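Local coordinates for uncharacterized protein (PDB 4JZA) that probably removes a phosphate from phosphoinositide lipids, as a Legionella phosphatase thought to act on lipid metabolism during infection of host cells, at residues G615-L626 with L644-N654. Sequence-based numbering, arbitrary orientation.
Sequences GSEGIKTPEWYL and LKDDDRAATDN
Asp648 OD1 is gripped by two donors from the loop ahead of helix 622-625. The backbone N of Thr621 comes to Asp648 OD1 at 2.7 Å on the anti side of the carboxylate, with a bent N-H...O angle of 141°, while Lys620 NZ makes a salt bridge to the same oxygen at 2.9 Å from above the carboxylate plane. A third, weak bond comes from Thr621 OG1. With CG of Asp648 anti to the backbone N (chi1 176°), the carboxylate is carried toward the loop. The lysine chain starts away from helix 643-652 and, kinked twice, curls back over it, laying CD against Ala651 CB at 3.9 Å. Its NZ also donates to Thr652 OG1 at 3.0 Å, and that hydroxyl in turn donates to Asp648 O, one turn back. Lys620 NZ has a second salt bridge, to Asp433.

In the fold, the loop 615-621 runs along one side of helix 643-652 and lies beside a CX5R sequence, the signature of Cys-based phosphatases, which probably forms the phosphate-binding P-loop: Lys620 N bonds Asp555 OD1, and Tyr625 touches Arg556, the arginine that ends the signature. Helix 628-637, which lies between the two segments in the chain, packs on Leu644 and Leu626. Gly618 sits where the backbones come nearest, its CA 3.4 Å from Asp647 O in a CH...O contact. Farther on, Pro622 CB lies 4.0 Å from Leu644 CB, the ring and the leucine running antiparallel, and Glu623 CG lies 3.6 Å from Leu644 CD1. Glu623 then stretches on to a salt bridge in which Lys645 NZ meets OE1 on its syn side, the two side chains crossing nearly at right angles; OE2 is held by Arg635.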
loop_
_atom_site.group_PDB
_atom_site.type_symbol
_atom_site.label_atom_id
_atom_site.label_comp_id
_atom_site.label_asym_id
_atom_site.label_seq_id
_atom_site.Cartn_x
_atom_site.Cartn_y
_atom_site.Cartn_z
ATOM N N GLY A 615 1.654 12.203 5.394
ATOM C CA GLY A 615 0.376 12.880 5.474
ATOM C C GLY A 615 -0.698 12.027 6.111
ATOM O O GLY A 615 -1.842 12.426 6.241
ATOM N N SER A 616 -0.304 10.847 6.542
ATOM C CA SER A 616 -1.212 9.884 7.126
ATOM C C SER A 616 -0.954 9.791 8.609
ATOM O O SER A 616 -1.074 8.735 9.208
ATOM C CB SER A 616 -1.057 8.529 6.472
ATOM O OG SER A 616 -1.645 8.541 5.200
ATOM N N GLU A 617 -0.569 10.910 9.193
ATOM C CA GLU A 617 -0.166 10.925 10.573
ATOM C C GLU A 617 -1.381 10.994 11.456
ATOM O O GLU A 617 -1.884 12.058 11.759
ATOM C CB GLU A 617 0.711 12.140 10.831
ATOM C CG GLU A 617 2.076 12.060 10.180
ATOM C CD GLU A 617 2.116 12.704 8.818
ATOM O OE1 GLU A 617 1.361 13.655 8.594
ATOM O OE2 GLU A 617 2.909 12.269 7.971
ATOM N N GLY A 618 -1.830 9.823 11.879
ATOM C CA GLY A 618 -2.914 9.688 12.859
ATOM C C GLY A 618 -2.905 8.267 13.377
ATOM O O GLY A 618 -1.989 7.544 13.054
ATOM N N ILE A 619 -3.923 7.886 14.152
ATOM C CA ILE A 619 -4.093 6.571 14.701
ATOM C C ILE A 619 -5.491 6.064 14.362
ATOM O O ILE A 619 -6.469 6.768 14.441
ATOM C CB ILE A 619 -3.960 6.618 16.236
ATOM C CG1 ILE A 619 -2.563 7.104 16.667
ATOM C CG2 ILE A 619 -4.265 5.259 16.891
ATOM C CD1 ILE A 619 -1.447 6.268 16.103
ATOM N N LYS A 620 -5.592 4.799 14.065
ATOM C CA LYS A 620 -6.849 4.195 13.734
ATOM C C LYS A 620 -7.755 4.099 14.934
ATOM O O LYS A 620 -7.336 3.635 15.992
ATOM C CB LYS A 620 -6.586 2.799 13.197
ATOM C CG LYS A 620 -7.484 2.391 12.056
ATOM C CD LYS A 620 -7.189 3.175 10.774
ATOM C CE LYS A 620 -8.342 3.007 9.784
ATOM N NZ LYS A 620 -9.690 3.485 10.228
ATOM N N THR A 621 -8.984 4.583 14.774
ATOM C CA THR A 621 -10.090 4.256 15.662
ATOM C C THR A 621 -9.750 4.436 17.155
ATOM O O THR A 621 -9.971 3.569 17.951
ATOM C CB THR A 621 -10.551 2.835 15.222
ATOM O OG1 THR A 621 -11.604 2.961 14.283
ATOM C CG2 THR A 621 -11.103 2.104 16.216
ATOM N N PRO A 622 -9.203 5.596 17.555
ATOM C CA PRO A 622 -8.791 5.730 18.949
ATOM C C PRO A 622 -9.914 5.568 19.965
ATOM O O PRO A 622 -9.692 5.023 21.043
ATOM C CB PRO A 622 -8.254 7.168 19.024
ATOM C CG PRO A 622 -7.957 7.560 17.622
ATOM C CD PRO A 622 -8.977 6.848 16.812
ATOM N N GLU A 623 -11.092 6.090 19.637
ATOM C CA GLU A 623 -12.239 6.052 20.546
ATOM C C GLU A 623 -12.741 4.616 20.750
ATOM O O GLU A 623 -13.441 4.337 21.719
ATOM C CB GLU A 623 -13.381 6.970 20.071
ATOM C CG GLU A 623 -13.170 8.442 20.411
ATOM C CD GLU A 623 -14.099 9.415 19.674
ATOM O OE1 GLU A 623 -14.581 9.084 18.584
ATOM O OE2 GLU A 623 -14.321 10.547 20.160
ATOM N N TRP A 624 -12.362 3.680 19.895
ATOM C CA TRP A 624 -12.710 2.306 20.194
ATOM C C TRP A 624 -11.734 1.671 21.162
ATOM O O TRP A 624 -12.159 0.951 22.034
ATOM C CB TRP A 624 -12.776 1.456 18.944
ATOM C CG TRP A 624 -13.035 0.051 19.236
ATOM C CD1 TRP A 624 -12.252 -0.995 18.924
ATOM C CD2 TRP A 624 -14.171 -0.482 19.912
ATOM N NE1 TRP A 624 -12.821 -2.170 19.360
ATOM C CE2 TRP A 624 -14.006 -1.875 19.961
ATOM C CE3 TRP A 624 -15.324 0.086 20.465
ATOM C CZ2 TRP A 624 -14.921 -2.703 20.558
ATOM C CZ3 TRP A 624 -16.231 -0.728 21.048
ATOM C CH2 TRP A 624 -16.023 -2.117 21.114
ATOM N N TYR A 625 -10.438 1.939 20.980
ATOM C CA TYR A 625 -9.335 1.249 21.700
ATOM C C TYR A 625 -8.973 1.908 23.046
ATOM O O TYR A 625 -8.337 1.260 23.940
ATOM C CB TYR A 625 -8.079 1.176 20.805
ATOM C CG TYR A 625 -8.286 0.327 19.597
ATOM C CD1 TYR A 625 -8.596 -1.017 19.733
ATOM C CD2 TYR A 625 -8.217 0.852 18.293
ATOM C CE1 TYR A 625 -8.837 -1.820 18.635
ATOM C CE2 TYR A 625 -8.426 0.043 17.168
ATOM C CZ TYR A 625 -8.752 -1.309 17.352
ATOM O OH TYR A 625 -8.990 -2.198 16.304
ATOM N N LEU A 626 -9.324 3.194 23.178
ATOM C CA LEU A 626 -8.990 3.951 24.374
ATOM C C LEU A 626 -10.147 3.841 25.293
ATOM O O LEU A 626 -11.271 3.803 24.861
ATOM C CB LEU A 626 -8.746 5.428 24.062
ATOM C CG LEU A 626 -7.472 5.836 23.302
ATOM C CD1 LEU A 626 -7.494 7.314 22.931
ATOM C CD2 LEU A 626 -6.243 5.542 24.141
ATOM N N LEU A 644 -10.274 12.823 18.081
ATOM C CA LEU A 644 -9.937 11.421 17.826
ATOM C C LEU A 644 -10.499 10.910 16.496
ATOM O O LEU A 644 -9.948 9.991 15.925
ATOM C CB LEU A 644 -10.359 10.513 19.011
ATOM C CG LEU A 644 -9.792 11.095 20.335
ATOM C CD1 LEU A 644 -10.383 10.443 21.570
ATOM C CD2 LEU A 644 -8.269 11.079 20.374
ATOM N N LYS A 645 -11.572 11.482 15.985
ATOM C CA LYS A 645 -12.069 11.088 14.658
ATOM C C LYS A 645 -11.196 11.668 13.521
ATOM O O LYS A 645 -11.027 11.047 12.483
ATOM C CB LYS A 645 -13.523 11.448 14.502
ATOM C CG LYS A 645 -14.432 10.623 15.409
ATOM C CD LYS A 645 -15.901 11.016 15.246
ATOM C CE LYS A 645 -16.864 9.949 15.778
ATOM N NZ LYS A 645 -17.007 10.084 17.254
ATOM N N ASP A 646 -10.589 12.826 13.756
ATOM C CA ASP A 646 -9.638 13.386 12.857
ATOM C C ASP A 646 -8.407 12.523 12.820
ATOM O O ASP A 646 -7.857 12.278 11.735
ATOM C CB ASP A 646 -9.235 14.791 13.311
ATOM C CG ASP A 646 -10.398 15.821 13.220
ATOM O OD1 ASP A 646 -11.357 15.512 12.490
ATOM O OD2 ASP A 646 -10.361 16.913 13.869
ATOM N N ASP A 647 -7.943 12.057 13.986
ATOM C CA ASP A 647 -6.828 11.120 13.999
ATOM C C ASP A 647 -7.128 9.909 13.121
ATOM O O ASP A 647 -6.275 9.483 12.366
ATOM C CB ASP A 647 -6.454 10.696 15.430
ATOM C CG ASP A 647 -5.746 11.832 16.204
ATOM O OD1 ASP A 647 -5.458 12.806 15.499
ATOM O OD2 ASP A 647 -5.525 11.790 17.455
ATOM N N ASP A 648 -8.356 9.401 13.173
ATOM C CA ASP A 648 -8.723 8.218 12.418
ATOM C C ASP A 648 -8.834 8.530 10.934
ATOM O O ASP A 648 -8.478 7.716 10.094
ATOM C CB ASP A 648 -10.009 7.658 12.998
ATOM C CG ASP A 648 -10.550 6.472 12.242
ATOM O OD1 ASP A 648 -10.150 5.328 12.481
ATOM O OD2 ASP A 648 -11.463 6.701 11.442
ATOM N N ARG A 649 -9.286 9.728 10.613
ATOM C CA ARG A 649 -9.345 10.198 9.235
ATOM C C ARG A 649 -7.935 10.260 8.669
ATOM O O ARG A 649 -7.677 9.812 7.519
ATOM C CB ARG A 649 -10.026 11.598 9.201
ATOM C CG ARG A 649 -10.300 12.314 7.855
ATOM C CD ARG A 649 -11.168 11.509 6.921
ATOM N NE ARG A 649 -10.341 10.589 6.161
ATOM C CZ ARG A 649 -10.749 9.767 5.203
ATOM N NH1 ARG A 649 -12.018 9.724 4.819
ATOM N NH2 ARG A 649 -9.849 8.985 4.625
ATOM N N ALA A 650 -7.004 10.810 9.443
ATOM C CA ALA A 650 -5.647 10.979 8.901
ATOM C C ALA A 650 -4.970 9.601 8.739
ATOM O O ALA A 650 -4.253 9.389 7.793
ATOM C CB ALA A 650 -4.820 11.913 9.740
ATOM N N ALA A 651 -5.288 8.638 9.600
ATOM C CA ALA A 651 -4.762 7.292 9.447
ATOM C C ALA A 651 -5.332 6.651 8.200
ATOM O O ALA A 651 -4.617 6.018 7.437
ATOM C CB ALA A 651 -5.140 6.458 10.644
ATOM N N THR A 652 -6.635 6.793 7.999
ATOM C CA THR A 652 -7.305 6.084 6.928
ATOM C C THR A 652 -6.775 6.477 5.534
ATOM O O THR A 652 -6.846 5.656 4.600
ATOM C CB THR A 652 -8.810 6.311 7.026
ATOM O OG1 THR A 652 -9.302 5.698 8.218
ATOM C CG2 THR A 652 -9.495 5.709 5.851
ATOM N N ASP A 653 -6.248 7.710 5.446
ATOM C CA ASP A 653 -5.628 8.293 4.243
ATOM C C ASP A 653 -4.355 7.592 3.758
ATOM O O ASP A 653 -3.765 8.034 2.780
ATOM C CB ASP A 653 -5.199 9.768 4.482
ATOM C CG ASP A 653 -6.385 10.785 4.519
ATOM O OD1 ASP A 653 -7.567 10.429 4.203
ATOM O OD2 ASP A 653 -6.094 11.970 4.885
ATOM N N ASN A 654 -3.889 6.544 4.424
ATOM C CA ASN A 654 -2.658 5.930 4.032
ATOM C C ASN A 654 -2.860 5.110 2.790
ATOM O O ASN A 654 -1.955 5.024 1.963
ATOM C CB ASN A 654 -2.120 5.051 5.119
ATOM C CG ASN A 654 -3.006 3.875 5.372
ATOM O OD1 ASN A 654 -4.210 4.014 5.444
ATOM N ND2 ASN A 654 -2.439 2.735 5.516
#